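Local coordinates for 1,4-beta-N-Acetylmuramidase M1 (Streptomyces coelicolor, PDB 1JFX), which hydrolyses the beta-1,4 linkages between N-acetylmuramic acid and N-acetylglucosamine in bacterial peptidoglycan, acting on N-acetylmuramic acid and its N,6-O-diacetyl form as a secreted bacteriolytic lysozyme, at residues D9-Q14 with Y40-F45; S20-A25 with G191-D196; T131-V136 with L210-N215; S158-A163 with T171-F176. All coordinates share one frame; numbering follows the deposited sequence.

Interaction 1 of 4, residues D9-Q14 with Y40-F45; sequences DVSHWQ and YKDDRF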
loop_
_atom_site.group_PDB
_atom_site.type_symbol
_atom_site.label_atom_id
_atom_site.label_comp_id
_atom_site.label_asym_id
_atom_site.label_seq_id
_atom_site.Cartn_x
_atom_site.Cartn_y
_atom_site.Cartn_z
ATOM N N ASP A 9 4.703 -6.974 -3.110
ATOM C CA ASP A 9 3.965 -5.885 -3.755
ATOM C C ASP A 9 4.657 -5.751 -5.094
ATOM O O ASP A 9 5.874 -5.972 -5.212
ATOM C CB ASP A 9 3.950 -4.572 -2.956
ATOM C CG ASP A 9 5.320 -3.970 -2.756
ATOM O OD1 ASP A 9 5.828 -3.260 -3.662
ATOM O OD2 ASP A 9 5.879 -4.211 -1.670
ATOM N N VAL A 10 3.874 -5.450 -6.119
ATOM C CA VAL A 10 4.413 -5.376 -7.468
ATOM C C VAL A 10 3.754 -4.287 -8.292
ATOM O O VAL A 10 2.708 -3.775 -7.929
ATOM C CB VAL A 10 4.158 -6.697 -8.240
ATOM C CG1 VAL A 10 4.723 -7.877 -7.484
ATOM C CG2 VAL A 10 2.652 -6.897 -8.449
ATOM N N SER A 11 4.390 -3.963 -9.417
ATOM C CA SER A 11 3.878 -2.985 -10.363
ATOM C C SER A 11 4.298 -3.509 -11.732
ATOM O O SER A 11 4.810 -4.625 -11.841
ATOM C CB SER A 11 4.476 -1.598 -10.129
ATOM O OG SER A 11 5.871 -1.566 -10.404
ATOM N N HIS A 12 4.101 -2.712 -12.777
ATOM C CA HIS A 12 4.469 -3.172 -14.113
ATOM C C HIS A 12 5.965 -3.494 -14.195
ATOM O O HIS A 12 6.388 -4.233 -15.082
ATOM C CB HIS A 12 4.114 -2.119 -15.174
ATOM C CG HIS A 12 5.189 -1.110 -15.396
ATOM N ND1 HIS A 12 5.491 -0.126 -14.479
ATOM C CD2 HIS A 12 6.087 -0.979 -16.399
ATOM C CE1 HIS A 12 6.532 0.566 -14.906
ATOM N NE2 HIS A 12 6.912 0.068 -16.070
ATOM N N TRP A 13 6.766 -2.959 -13.278
ATOM C CA TRP A 13 8.206 -3.240 -13.312
ATOM C C TRP A 13 8.508 -4.730 -13.162
ATOM O O TRP A 13 9.562 -5.202 -13.601
ATOM C CB TRP A 13 8.954 -2.487 -12.209
ATOM C CG TRP A 13 9.054 -1.007 -12.417
ATOM C CD1 TRP A 13 8.439 -0.035 -11.683
ATOM C CD2 TRP A 13 9.838 -0.325 -13.409
ATOM N NE1 TRP A 13 8.792 1.209 -12.150
ATOM C CE2 TRP A 13 9.648 1.062 -13.209
ATOM C CE3 TRP A 13 10.679 -0.750 -14.447
ATOM C CZ2 TRP A 13 10.271 2.032 -14.006
ATOM C CZ3 TRP A 13 11.300 0.216 -15.244
ATOM C CH2 TRP A 13 11.090 1.591 -15.016
ATOM N N GLN A 14 7.597 -5.465 -12.532
ATOM C CA GLN A 14 7.790 -6.894 -12.332
ATOM C C GLN A 14 7.385 -7.754 -13.529
ATOM O O GLN A 14 7.544 -8.976 -13.499
ATOM C CB GLN A 14 7.057 -7.363 -11.067
ATOM C CG GLN A 14 7.843 -7.115 -9.783
ATOM C CD GLN A 14 8.150 -5.653 -9.557
ATOM O OE1 GLN A 14 7.245 -4.825 -9.459
ATOM N NE2 GLN A 14 9.437 -5.324 -9.467
ATOM N N TYR A 40 -2.337 8.230 -14.462
ATOM C CA TYR A 40 -1.497 7.103 -14.803
ATOM C C TYR A 40 -2.194 5.845 -14.300
ATOM O O TYR A 40 -2.715 5.834 -13.185
ATOM C CB TYR A 40 -0.128 7.211 -14.138
ATOM C CG TYR A 40 0.740 5.999 -14.376
ATOM C CD1 TYR A 40 0.663 4.881 -13.542
ATOM C CD2 TYR A 40 1.621 5.956 -15.454
ATOM C CE1 TYR A 40 1.442 3.753 -13.775
ATOM C CE2 TYR A 40 2.409 4.832 -15.699
ATOM C CZ TYR A 40 2.315 3.732 -14.857
ATOM O OH TYR A 40 3.093 2.610 -15.096
ATOM N N LYS A 41 -2.210 4.800 -15.128
ATOM C CA LYS A 41 -2.794 3.514 -14.749
ATOM C C LYS A 41 -1.758 2.453 -15.086
ATOM O O LYS A 41 -1.246 2.415 -16.204
ATOM C CB LYS A 41 -4.089 3.225 -15.532
ATOM C CG LYS A 41 -4.783 1.937 -15.092
ATOM C CD LYS A 41 -5.170 2.006 -13.613
ATOM C CE LYS A 41 -5.770 0.709 -13.107
ATOM N NZ LYS A 41 -7.020 0.331 -13.838
ATOM N N ASP A 42 -1.437 1.602 -14.116
ATOM C CA ASP A 42 -0.453 0.549 -14.327
ATOM C C ASP A 42 -0.984 -0.444 -15.368
ATOM O O ASP A 42 -2.081 -0.997 -15.211
ATOM C CB ASP A 42 -0.164 -0.155 -13.000
ATOM C CG ASP A 42 0.989 -1.132 -13.095
ATOM O OD1 ASP A 42 0.827 -2.182 -13.751
ATOM O OD2 ASP A 42 2.055 -0.848 -12.506
ATOM N N ASP A 43 -0.204 -0.676 -16.423
ATOM C CA ASP A 43 -0.637 -1.574 -17.492
ATOM C C ASP A 43 -0.813 -3.031 -17.115
ATOM O O ASP A 43 -1.537 -3.749 -17.802
ATOM C CB ASP A 43 0.316 -1.508 -18.690
ATOM C CG ASP A 43 0.175 -0.227 -19.483
ATOM O OD1 ASP A 43 -0.968 0.234 -19.677
ATOM O OD2 ASP A 43 1.211 0.309 -19.932
ATOM N N ARG A 44 -0.159 -3.465 -16.040
ATOM C CA ARG A 44 -0.259 -4.858 -15.608
ATOM C C ARG A 44 -1.300 -5.035 -14.514
ATOM O O ARG A 44 -1.552 -6.160 -14.095
ATOM C CB ARG A 44 1.081 -5.344 -15.056
ATOM C CG ARG A 44 2.249 -5.349 -16.045
ATOM C CD ARG A 44 2.236 -6.564 -16.929
ATOM N NE ARG A 44 3.466 -6.666 -17.713
ATOM C CZ ARG A 44 3.696 -7.633 -18.594
ATOM N NH1 ARG A 44 2.780 -8.575 -18.800
ATOM N NH2 ARG A 44 4.835 -7.654 -19.271
ATOM N N PHE A 45 -1.905 -3.940 -14.054
ATOM C CA PHE A 45 -2.873 -4.033 -12.958
ATOM C C PHE A 45 -4.018 -5.028 -13.094
ATOM O O PHE A 45 -4.211 -5.861 -12.217
ATOM C CB PHE A 45 -3.490 -2.672 -12.619
ATOM C CG PHE A 45 -4.520 -2.760 -11.532
ATOM C CD1 PHE A 45 -4.137 -2.971 -10.213
ATOM C CD2 PHE A 45 -5.879 -2.745 -11.840
ATOM C CE1 PHE A 45 -5.095 -3.173 -9.215
ATOM C CE2 PHE A 45 -6.840 -2.945 -10.860
ATOM C CZ PHE A 45 -6.453 -3.162 -9.544
HETATM O O HOH W 1 3.614 1.251 -12.962
#

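Interaction 2 of 4, residues S20-A25 with G191-D196; sequences SSVKSA and GGVSGD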
loop_
_atom_site.group_PDB
_atom_site.type_symbol
_atom_site.label_atom_id
_atom_site.label_comp_id
_atom_site.label_asym_id
_atom_site.label_seq_id
_atom_site.Cartn_x
_atom_site.Cartn_y
_atom_site.Cartn_z
ATOM N N SER A 20 0.248 -18.402 -9.433
ATOM C CA SER A 20 0.116 -19.688 -8.765
ATOM C C SER A 20 1.478 -20.009 -8.146
ATOM O O SER A 20 1.562 -20.634 -7.087
ATOM C CB SER A 20 -0.328 -20.793 -9.744
ATOM O OG SER A 20 0.639 -21.064 -10.744
ATOM N N SER A 21 2.551 -19.568 -8.799
ATOM C CA SER A 21 3.882 -19.803 -8.253
ATOM C C SER A 21 4.148 -18.941 -7.036
ATOM O O SER A 21 4.851 -19.371 -6.109
ATOM C CB SER A 21 4.947 -19.550 -9.313
ATOM O OG SER A 21 4.835 -20.543 -10.312
ATOM N N VAL A 22 3.595 -17.732 -7.031
ATOM C CA VAL A 22 3.776 -16.826 -5.890
ATOM C C VAL A 22 3.098 -17.461 -4.673
ATOM O O VAL A 22 3.637 -17.460 -3.563
ATOM C CB VAL A 22 3.151 -15.434 -6.179
ATOM C CG1 VAL A 22 3.135 -14.580 -4.906
ATOM C CG2 VAL A 22 3.949 -14.731 -7.267
ATOM N N LYS A 23 1.906 -18.005 -4.892
ATOM C CA LYS A 23 1.166 -18.661 -3.823
ATOM C C LYS A 23 1.896 -19.917 -3.341
ATOM O O LYS A 23 2.031 -20.132 -2.138
ATOM C CB LYS A 23 -0.231 -19.061 -4.301
ATOM C CG LYS A 23 -1.086 -19.785 -3.254
ATOM C CD LYS A 23 -1.658 -18.798 -2.228
ATOM C CE LYS A 23 -2.654 -19.468 -1.278
ATOM N NZ LYS A 23 -2.009 -20.521 -0.453
ATOM N N SER A 24 2.374 -20.749 -4.266
ATOM C CA SER A 24 3.043 -21.977 -3.819
ATOM C C SER A 24 4.381 -21.694 -3.133
ATOM O O SER A 24 4.885 -22.531 -2.379
ATOM C CB SER A 24 3.224 -22.965 -4.977
ATOM O OG SER A 24 4.130 -22.485 -5.937
ATOM N N ALA A 25 4.937 -20.514 -3.388
ATOM C CA ALA A 25 6.182 -20.088 -2.754
ATOM C C ALA A 25 5.931 -19.791 -1.270
ATOM O O ALA A 25 6.881 -19.610 -0.506
ATOM C CB ALA A 25 6.734 -18.833 -3.441
ATOM N N GLY A 191 9.191 -17.259 -6.363
ATOM C CA GLY A 191 8.810 -18.028 -7.531
ATOM C C GLY A 191 7.671 -17.322 -8.256
ATOM O O GLY A 191 6.752 -16.789 -7.617
ATOM N N GLY A 192 7.734 -17.303 -9.584
ATOM C CA GLY A 192 6.686 -16.659 -10.361
ATOM C C GLY A 192 6.992 -15.229 -10.752
ATOM O O GLY A 192 6.339 -14.676 -11.621
ATOM N N VAL A 193 7.973 -14.620 -10.089
ATOM C CA VAL A 193 8.374 -13.262 -10.432
ATOM C C VAL A 193 9.826 -13.302 -10.871
ATOM O O VAL A 193 10.683 -13.851 -10.171
ATOM C CB VAL A 193 8.275 -12.299 -9.240
ATOM C CG1 VAL A 193 8.772 -10.925 -9.647
ATOM C CG2 VAL A 193 6.835 -12.215 -8.758
ATOM N N SER A 194 10.105 -12.733 -12.035
ATOM C CA SER A 194 11.479 -12.699 -12.516
ATOM C C SER A 194 12.153 -11.416 -12.047
ATOM O O SER A 194 11.651 -10.319 -12.295
ATOM C CB SER A 194 11.525 -12.780 -14.045
ATOM O OG SER A 194 11.114 -14.055 -14.503
ATOM N N GLY A 195 13.283 -11.566 -11.366
ATOM C CA GLY A 195 14.028 -10.406 -10.900
ATOM C C GLY A 195 13.690 -9.948 -9.492
ATOM O O GLY A 195 13.013 -10.644 -8.732
ATOM N N ASP A 196 14.170 -8.761 -9.146
ATOM C CA ASP A 196 13.945 -8.198 -7.821
ATOM C C ASP A 196 12.475 -7.987 -7.497
ATOM O O ASP A 196 11.716 -7.457 -8.313
ATOM C CB ASP A 196 14.665 -6.847 -7.682
ATOM C CG ASP A 196 16.174 -6.982 -7.658
ATOM O OD1 ASP A 196 16.694 -8.068 -7.325
ATOM O OD2 ASP A 196 16.850 -5.973 -7.959
#

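Interaction 3 of 4, residues T131-V136 with L210-N215; sequences TTRDVV and LALANN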
loop_
_atom_site.group_PDB
_atom_site.type_symbol
_atom_site.label_atom_id
_atom_site.label_comp_id
_atom_site.label_asym_id
_atom_site.label_seq_id
_atom_site.Cartn_x
_atom_site.Cartn_y
_atom_site.Cartn_z
ATOM N N THR A 131 -15.394 3.446 -0.232
ATOM C CA THR A 131 -15.259 2.015 0.045
ATOM C C THR A 131 -15.632 1.475 1.426
ATOM O O THR A 131 -15.690 0.254 1.606
ATOM C CB THR A 131 -13.780 1.584 -0.174
ATOM O OG1 THR A 131 -12.987 2.124 0.895
ATOM C CG2 THR A 131 -13.228 2.118 -1.517
ATOM N N THR A 132 -15.854 2.379 2.380
ATOM C CA THR A 132 -16.124 2.104 3.801
ATOM C C THR A 132 -14.830 1.758 4.537
ATOM O O THR A 132 -14.840 1.615 5.753
ATOM C CB THR A 132 -17.154 0.940 4.102
ATOM O OG1 THR A 132 -16.541 -0.343 3.899
ATOM C CG2 THR A 132 -18.403 1.079 3.236
ATOM N N ARG A 133 -13.713 1.664 3.816
ATOM C CA ARG A 133 -12.468 1.279 4.469
ATOM C C ARG A 133 -11.500 2.399 4.790
ATOM O O ARG A 133 -11.453 3.415 4.093
ATOM C CB ARG A 133 -11.699 0.271 3.605
ATOM C CG ARG A 133 -12.471 -0.965 3.158
ATOM C CD ARG A 133 -13.051 -1.757 4.340
ATOM N NE ARG A 133 -12.081 -2.062 5.404
ATOM C CZ ARG A 133 -11.296 -3.140 5.448
ATOM N NH1 ARG A 133 -11.334 -4.052 4.480
ATOM N NH2 ARG A 133 -10.479 -3.319 6.485
ATOM N N ASP A 134 -10.726 2.187 5.859
ATOM C CA ASP A 134 -9.655 3.112 6.259
ATOM C C ASP A 134 -8.463 2.782 5.345
ATOM O O ASP A 134 -7.955 1.656 5.348
ATOM C CB ASP A 134 -9.231 2.877 7.714
ATOM C CG ASP A 134 -10.244 3.391 8.714
ATOM O OD1 ASP A 134 -10.917 4.398 8.419
ATOM O OD2 ASP A 134 -10.356 2.804 9.819
ATOM N N VAL A 135 -8.013 3.760 4.569
ATOM C CA VAL A 135 -6.907 3.537 3.657
ATOM C C VAL A 135 -5.621 3.212 4.423
ATOM O O VAL A 135 -5.367 3.765 5.495
ATOM C CB VAL A 135 -6.687 4.779 2.754
ATOM C CG1 VAL A 135 -6.148 5.946 3.586
ATOM C CG2 VAL A 135 -5.737 4.426 1.597
ATOM N N VAL A 136 -4.837 2.280 3.886
ATOM C CA VAL A 136 -3.561 1.910 4.491
ATOM C C VAL A 136 -2.527 2.907 3.962
ATOM O O VAL A 136 -2.482 3.177 2.768
ATOM C CB VAL A 136 -3.166 0.480 4.065
ATOM C CG1 VAL A 136 -1.749 0.150 4.528
ATOM C CG2 VAL A 136 -4.172 -0.506 4.648
ATOM N N LEU A 210 -6.889 -11.977 7.298
ATOM C CA LEU A 210 -8.196 -12.206 6.679
ATOM C C LEU A 210 -9.225 -11.227 7.249
ATOM O O LEU A 210 -10.099 -10.724 6.526
ATOM C CB LEU A 210 -8.649 -13.658 6.910
ATOM C CG LEU A 210 -9.981 -14.066 6.273
ATOM C CD1 LEU A 210 -9.883 -13.999 4.747
ATOM C CD2 LEU A 210 -10.344 -15.481 6.722
ATOM N N ALA A 211 -9.133 -10.968 8.550
ATOM C CA ALA A 211 -10.030 -10.024 9.202
ATOM C C ALA A 211 -9.825 -8.625 8.614
ATOM O O ALA A 211 -10.785 -7.872 8.443
ATOM C CB ALA A 211 -9.763 -10.004 10.698
ATOM N N LEU A 212 -8.578 -8.267 8.312
ATOM C CA LEU A 212 -8.307 -6.956 7.720
ATOM C C LEU A 212 -8.927 -6.910 6.318
ATOM O O LEU A 212 -9.547 -5.913 5.919
ATOM C CB LEU A 212 -6.789 -6.701 7.636
ATOM C CG LEU A 212 -6.383 -5.380 6.975
ATOM C CD1 LEU A 212 -6.968 -4.204 7.752
ATOM C CD2 LEU A 212 -4.859 -5.295 6.924
ATOM N N ALA A 213 -8.771 -7.999 5.570
ATOM C CA ALA A 213 -9.343 -8.070 4.226
ATOM C C ALA A 213 -10.870 -7.971 4.281
ATOM O O ALA A 213 -11.475 -7.234 3.507
ATOM C CB ALA A 213 -8.933 -9.380 3.540
ATOM N N ASN A 214 -11.496 -8.693 5.206
ATOM C CA ASN A 214 -12.959 -8.682 5.287
ATOM C C ASN A 214 -13.598 -7.581 6.118
ATOM O O ASN A 214 -14.821 -7.502 6.175
ATOM C CB ASN A 214 -13.489 -10.036 5.783
ATOM C CG ASN A 214 -13.231 -11.160 4.795
ATOM O OD1 ASN A 214 -13.053 -10.923 3.594
ATOM N ND2 ASN A 214 -13.236 -12.391 5.289
ATOM N N ASN A 215 -12.778 -6.742 6.747
ATOM C CA ASN A 215 -13.254 -5.636 7.580
ATOM C C ASN A 215 -13.985 -6.151 8.806
ATOM O O ASN A 215 -15.050 -5.649 9.159
ATOM C CB ASN A 215 -14.185 -4.690 6.792
ATOM C CG ASN A 215 -14.310 -3.307 7.449
ATOM O OD1 ASN A 215 -15.178 -2.496 7.090
ATOM N ND2 ASN A 215 -13.427 -3.026 8.389
HETATM O O HOH W 2 -17.429 -2.300 5.356
HETATM O O HOH W 3 -14.690 0.462 8.229
#

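Interaction 4 of 4, residues S158-A163 with T171-F176; sequences SPFWVA and TVPSGF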
loop_
_atom_site.group_PDB
_atom_site.type_symbol
_atom_site.label_atom_id
_atom_site.label_comp_id
_atom_site.label_asym_id
_atom_site.label_seq_id
_atom_site.Cartn_x
_atom_site.Cartn_y
_atom_site.Cartn_z
ATOM N N SER A 158 -5.549 5.280 9.935
ATOM C CA SER A 158 -4.958 4.437 8.903
ATOM C C SER A 158 -3.928 3.419 9.350
ATOM O O SER A 158 -3.016 3.756 10.112
ATOM C CB SER A 158 -4.261 5.306 7.844
ATOM O OG SER A 158 -5.168 6.020 7.020
ATOM N N PRO A 159 -4.059 2.163 8.889
ATOM C CA PRO A 159 -3.063 1.150 9.263
ATOM C C PRO A 159 -1.763 1.641 8.598
ATOM O O PRO A 159 -1.802 2.294 7.544
ATOM C CB PRO A 159 -3.581 -0.121 8.591
ATOM C CG PRO A 159 -5.075 0.079 8.585
ATOM C CD PRO A 159 -5.243 1.542 8.250
ATOM N N PHE A 160 -0.617 1.310 9.185
ATOM C CA PHE A 160 0.668 1.773 8.667
ATOM C C PHE A 160 1.479 0.688 7.963
ATOM O O PHE A 160 1.733 -0.374 8.527
ATOM C CB PHE A 160 1.455 2.363 9.862
ATOM C CG PHE A 160 2.830 2.895 9.530
ATOM C CD1 PHE A 160 3.035 3.750 8.450
ATOM C CD2 PHE A 160 3.906 2.606 10.370
ATOM C CE1 PHE A 160 4.298 4.312 8.218
ATOM C CE2 PHE A 160 5.175 3.166 10.147
ATOM C CZ PHE A 160 5.368 4.019 9.072
ATOM N N TRP A 161 1.861 0.954 6.715
ATOM C CA TRP A 161 2.702 0.030 5.953
ATOM C C TRP A 161 4.038 0.765 5.821
ATOM O O TRP A 161 4.184 1.705 5.040
ATOM C CB TRP A 161 2.083 -0.251 4.586
ATOM C CG TRP A 161 2.918 -1.125 3.694
ATOM C CD1 TRP A 161 4.081 -1.773 4.008
ATOM C CD2 TRP A 161 2.649 -1.421 2.323
ATOM N NE1 TRP A 161 4.556 -2.457 2.908
ATOM C CE2 TRP A 161 3.692 -2.253 1.858
ATOM C CE3 TRP A 161 1.622 -1.054 1.439
ATOM C CZ2 TRP A 161 3.741 -2.726 0.542
ATOM C CZ3 TRP A 161 1.666 -1.519 0.131
ATOM C CH2 TRP A 161 2.720 -2.348 -0.309
ATOM N N VAL A 162 5.012 0.335 6.614
ATOM C CA VAL A 162 6.309 0.992 6.648
ATOM C C VAL A 162 7.328 0.396 5.702
ATOM O O VAL A 162 7.490 -0.817 5.640
ATOM C CB VAL A 162 6.875 0.984 8.097
ATOM C CG1 VAL A 162 6.932 -0.432 8.642
ATOM C CG2 VAL A 162 8.254 1.647 8.129
ATOM N N ALA A 163 8.004 1.267 4.961
ATOM C CA ALA A 163 9.056 0.820 4.056
ATOM C C ALA A 163 10.370 1.064 4.790
ATOM O O ALA A 163 10.710 2.206 5.071
ATOM C CB ALA A 163 9.025 1.625 2.750
ATOM N N THR A 171 11.761 0.931 12.022
ATOM C CA THR A 171 11.627 2.094 12.886
ATOM C C THR A 171 10.261 2.698 12.563
ATOM O O THR A 171 9.934 2.957 11.407
ATOM C CB THR A 171 12.742 3.121 12.620
ATOM O OG1 THR A 171 13.993 2.547 13.000
ATOM C CG2 THR A 171 12.509 4.406 13.429
ATOM N N VAL A 172 9.460 2.904 13.598
ATOM C CA VAL A 172 8.116 3.434 13.441
ATOM C C VAL A 172 7.996 4.853 13.981
ATOM O O VAL A 172 8.415 5.127 15.107
ATOM C CB VAL A 172 7.113 2.528 14.198
ATOM C CG1 VAL A 172 5.690 3.098 14.108
ATOM C CG2 VAL A 172 7.172 1.113 13.630
ATOM N N PRO A 173 7.458 5.781 13.173
ATOM C CA PRO A 173 7.288 7.172 13.618
ATOM C C PRO A 173 6.331 7.193 14.808
ATOM O O PRO A 173 5.453 6.339 14.928
ATOM C CB PRO A 173 6.659 7.862 12.410
ATOM C CG PRO A 173 7.114 7.029 11.239
ATOM C CD PRO A 173 7.032 5.617 11.768
ATOM N N SER A 174 6.489 8.174 15.690
ATOM C CA SER A 174 5.618 8.263 16.846
ATOM C C SER A 174 4.143 8.416 16.455
ATOM O O SER A 174 3.262 8.104 17.238
ATOM C CB SER A 174 6.039 9.449 17.716
ATOM O OG SER A 174 5.922 10.660 16.989
ATOM N N GLY A 175 3.896 8.905 15.243
ATOM C CA GLY A 175 2.540 9.122 14.762
ATOM C C GLY A 175 1.708 7.887 14.444
ATOM O O GLY A 175 0.544 8.020 14.057
ATOM N N PHE A 176 2.304 6.701 14.566
ATOM C CA PHE A 176 1.598 5.439 14.343
ATOM C C PHE A 176 1.798 4.558 15.586
ATOM O O PHE A 176 2.883 4.517 16.160
ATOM C CB PHE A 176 2.115 4.761 13.070
ATOM C CG PHE A 176 1.754 5.515 11.816
ATOM C CD1 PHE A 176 0.437 5.515 11.352
ATOM C CD2 PHE A 176 2.698 6.306 11.159
ATOM C CE1 PHE A 176 0.060 6.300 10.259
ATOM C CE2 PHE A 176 2.331 7.095 10.065
ATOM C CZ PHE A 176 1.008 7.093 9.616
#

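Interaction 1 of 4, residues D9-Q14 with Y40-F45
His-12 and Arg-44 mark the closest approach of the two backbones, their CA atoms 5.2 Å apart. The first segment leaves strand 6-10 and coils into a 3-10 turn over residues 12-14; the second leaves strand 40-41 and enters a type I turn from Asp-42 to Phe-45, which leads into helix 45-54. The carboxylate of Asp-42 serves both segments. Its OD2 accepts the backbone N-H of His-12 on the syn lone pair at 2.8 Å, somewhat bent at 144°. Its OD1 takes Arg-44 N on the anti side, also at 2.8 Å, a capping bond at the start of the turn. With CG anti to its own backbone N (chi1 -172°), Asp-42 extends across to the 3-10 turn and lies against CB of Ser-11 and His-12.

In the family 25 beta/alpha-barrel, the loop after barrel strand 6-10 here meets the excursion after strand 29-36, where 40-41 folds back antiparallel on it. The predicted catalytic centre is close by: Asp-9 is one of its acids, and the side chain of Ser-11 lies about 8 Å from that of Asp-98. Gln-14 folds back so that its OE1 receives Ser-11 N, in the carbonyl plane, at 3.0 Å.

A water joins three side chains, lying 2.8 Å from His-12 ND1 and 2.6 Å from Tyr-40 OH while donating to Asp-42 OD2. The imidazole and the carboxylate stand 61° apart, with OD2 near the ring plane at its edge. CG of Arg-44 packs against His-12 CA at 3.7 Å and also meets its CB.

Interaction 2 of 4, residues S20-A25 with G191-D196
Ser-21 and Gly-192 bring helix 19-24 of the beta/alpha-barrel against the loop between the short strands 188-190 and 193-194, their CA atoms 4.7 Å apart. Van der Waals contact dominates. CB of Ser-21 rests on Gly-192 CA at 3.5 Å, its hydroxyl being swung beside the backbone N (chi1 -68°). The absence of a side chain at Gly-192 permits this close approach, and its positive phi of 95° also suits glycine. CB of Ala-25 meets Gly-191 N at 4.1 Å, farther along the segment.

The apolar part is a meeting of methyl groups, CG2 of Val-22 against CG2 of Val-193 at 4.1 Å. Val-22 is buried and also packs on Ile-17 and Met-27.

No hydrogen bond links the two segments. The helix is anchored from its own start, where Asn-18 OD1 accepts from Ser-21 N, and Asn-18 also makes a backbone bond with Gly-192.

The carbonyl oxygen of Gly-191 comes within 3.3 Å of Val-22 N, at an angle too poor for a hydrogen bond. Instead it makes a C-H...O contact with Val-22 CA at 3.4 Å (124° at the hydrogen), with Val-22 CG2 a van der Waals neighbour of the same oxygen at 3.5 Å.

Interaction 3 of 4, residues T131-V136 with L210-N215
Arg-133 reaches over to the C-terminal end of helix 206-214 and holds the carbonyl oxygen of Leu-212 with both terminal nitrogens. NH2 donates to Leu-212 O at 2.8 Å and NH1 to the same oxygen at 3.0 Å, the acceptor lying almost in the guanidinium plane. NH1 has a weak second bond to Ala-213 O at 3.3 Å, and that oxygen also receives Trp-86 NE1. The arginine thus supplies donors to carbonyls at the helix end, where its positive charge is probably favourable to the helix dipole. Successive bends of the chain at chi2 and chi3 (-57° and -50°) fold it into a compact hook.

Asn-215, the first residue past the helix and with positive phi, lays its side chain over one guanidinium face. The amide and guanidinium planes are only 14° apart; CG lies 3.3 Å from Arg-133 NE, and CB sits above the centre of the group. Arg-133 NE and Asn-215 ND2, 3.4 Å apart, are both donors, so this is a stack without a hydrogen bond. Trp-86 adds a cation-pi contact with the arginine.

One water donates to Asn-215 OD1 at 2.8 Å and to Thr-132 OG1; another reaches Asn-215 OD1 at 3.2 Å and Thr-132 O, which also accepts from Lys-128 NZ. Thr-132 OG1 donates to Thr-131 O. Thr-131 OG1 accepts Arg-133 N at 3.0 Å in an ST turn.

The contact ties the loop between helix 113-131 and strand 136-139 to the final helix of the barrel domain. Val-135 packs against Phe-123, His-124 and Tyr-127 of helix 113-131, and Val-136 joins strand 96-98 by backbone bonds.

Interaction 4 of 4, residues S158-A163 with T171-F176
CG of Phe-160 anti to its backbone N (chi1 180°) and CG of Phe-176 beside its own N (chi1 -68°) lay the two rings over one another. Both CB atoms are directed at the opposite segment, and the rings form an offset stack. Their centroids are 4.2 Å apart and the planes differ by only 3°. CG of Phe-160 sits 3.6 Å from CG of Phe-176, while CD2 of Phe-176 lies over the centre of the Phe-160 ring. CB of Phe-160 adds a CH-pi contact over the Phe-176 face, 4.0 Å from its centroid. The carbonyl oxygen of Ser-158 comes to the edge of the Phe-176 ring, near its plane, at CE1.

At its far end the Phe-160 ring is met by Pro-173, whose CD is 3.5 Å from CE2. CG1 of Val-172 approaches the same CE2 at 4.0 Å, running past the ring in the opposite sense. Two residues along the strand, Val-162 CG2 touches the carbonyl oxygen of Thr-171 at 3.9 Å. The type I turn from Pro-173 to Phe-176, closed by Phe-176 N to Pro-173 O, brings the proline and the second phenylalanine to the same partner ring.

Trp-144 of helix 141-148 also meets Phe-176, and Pro-173 packs on that helix. This aromatic and proline cluster fastens the long connection between strands 160-163 and 181-185 against the outer face of strand 160-163, part of the hydrophobic layer that surrounds the strands of a beta/alpha-barrel.

Overall arrangement
All four contacts belong to one beta/alpha-barrel domain. Interactions 1 and 4 reach the same curled sheet from opposite sides of the chain's centre, their centres about 24 Å apart, yet meet inside the barrel, where Asp-9 touches Trp-161 beside the predicted active site. Interactions 1 and 2, centres about 16 Å apart, meet through Gln-14 with Val-193 and Asp-196. Interactions 3 and 4, centres about 17 Å apart, abut through paired strands 136-139 and 160-163, where Val-135 O meets Ser-158 OG. Along the chain, 1 closes before 3 opens, 2 crosses both, and 4 falls between the segments of 3. Interactions 2 and 3 bring strand 193-194 and final helix 206-214 back to the first helix and the barrel's middle.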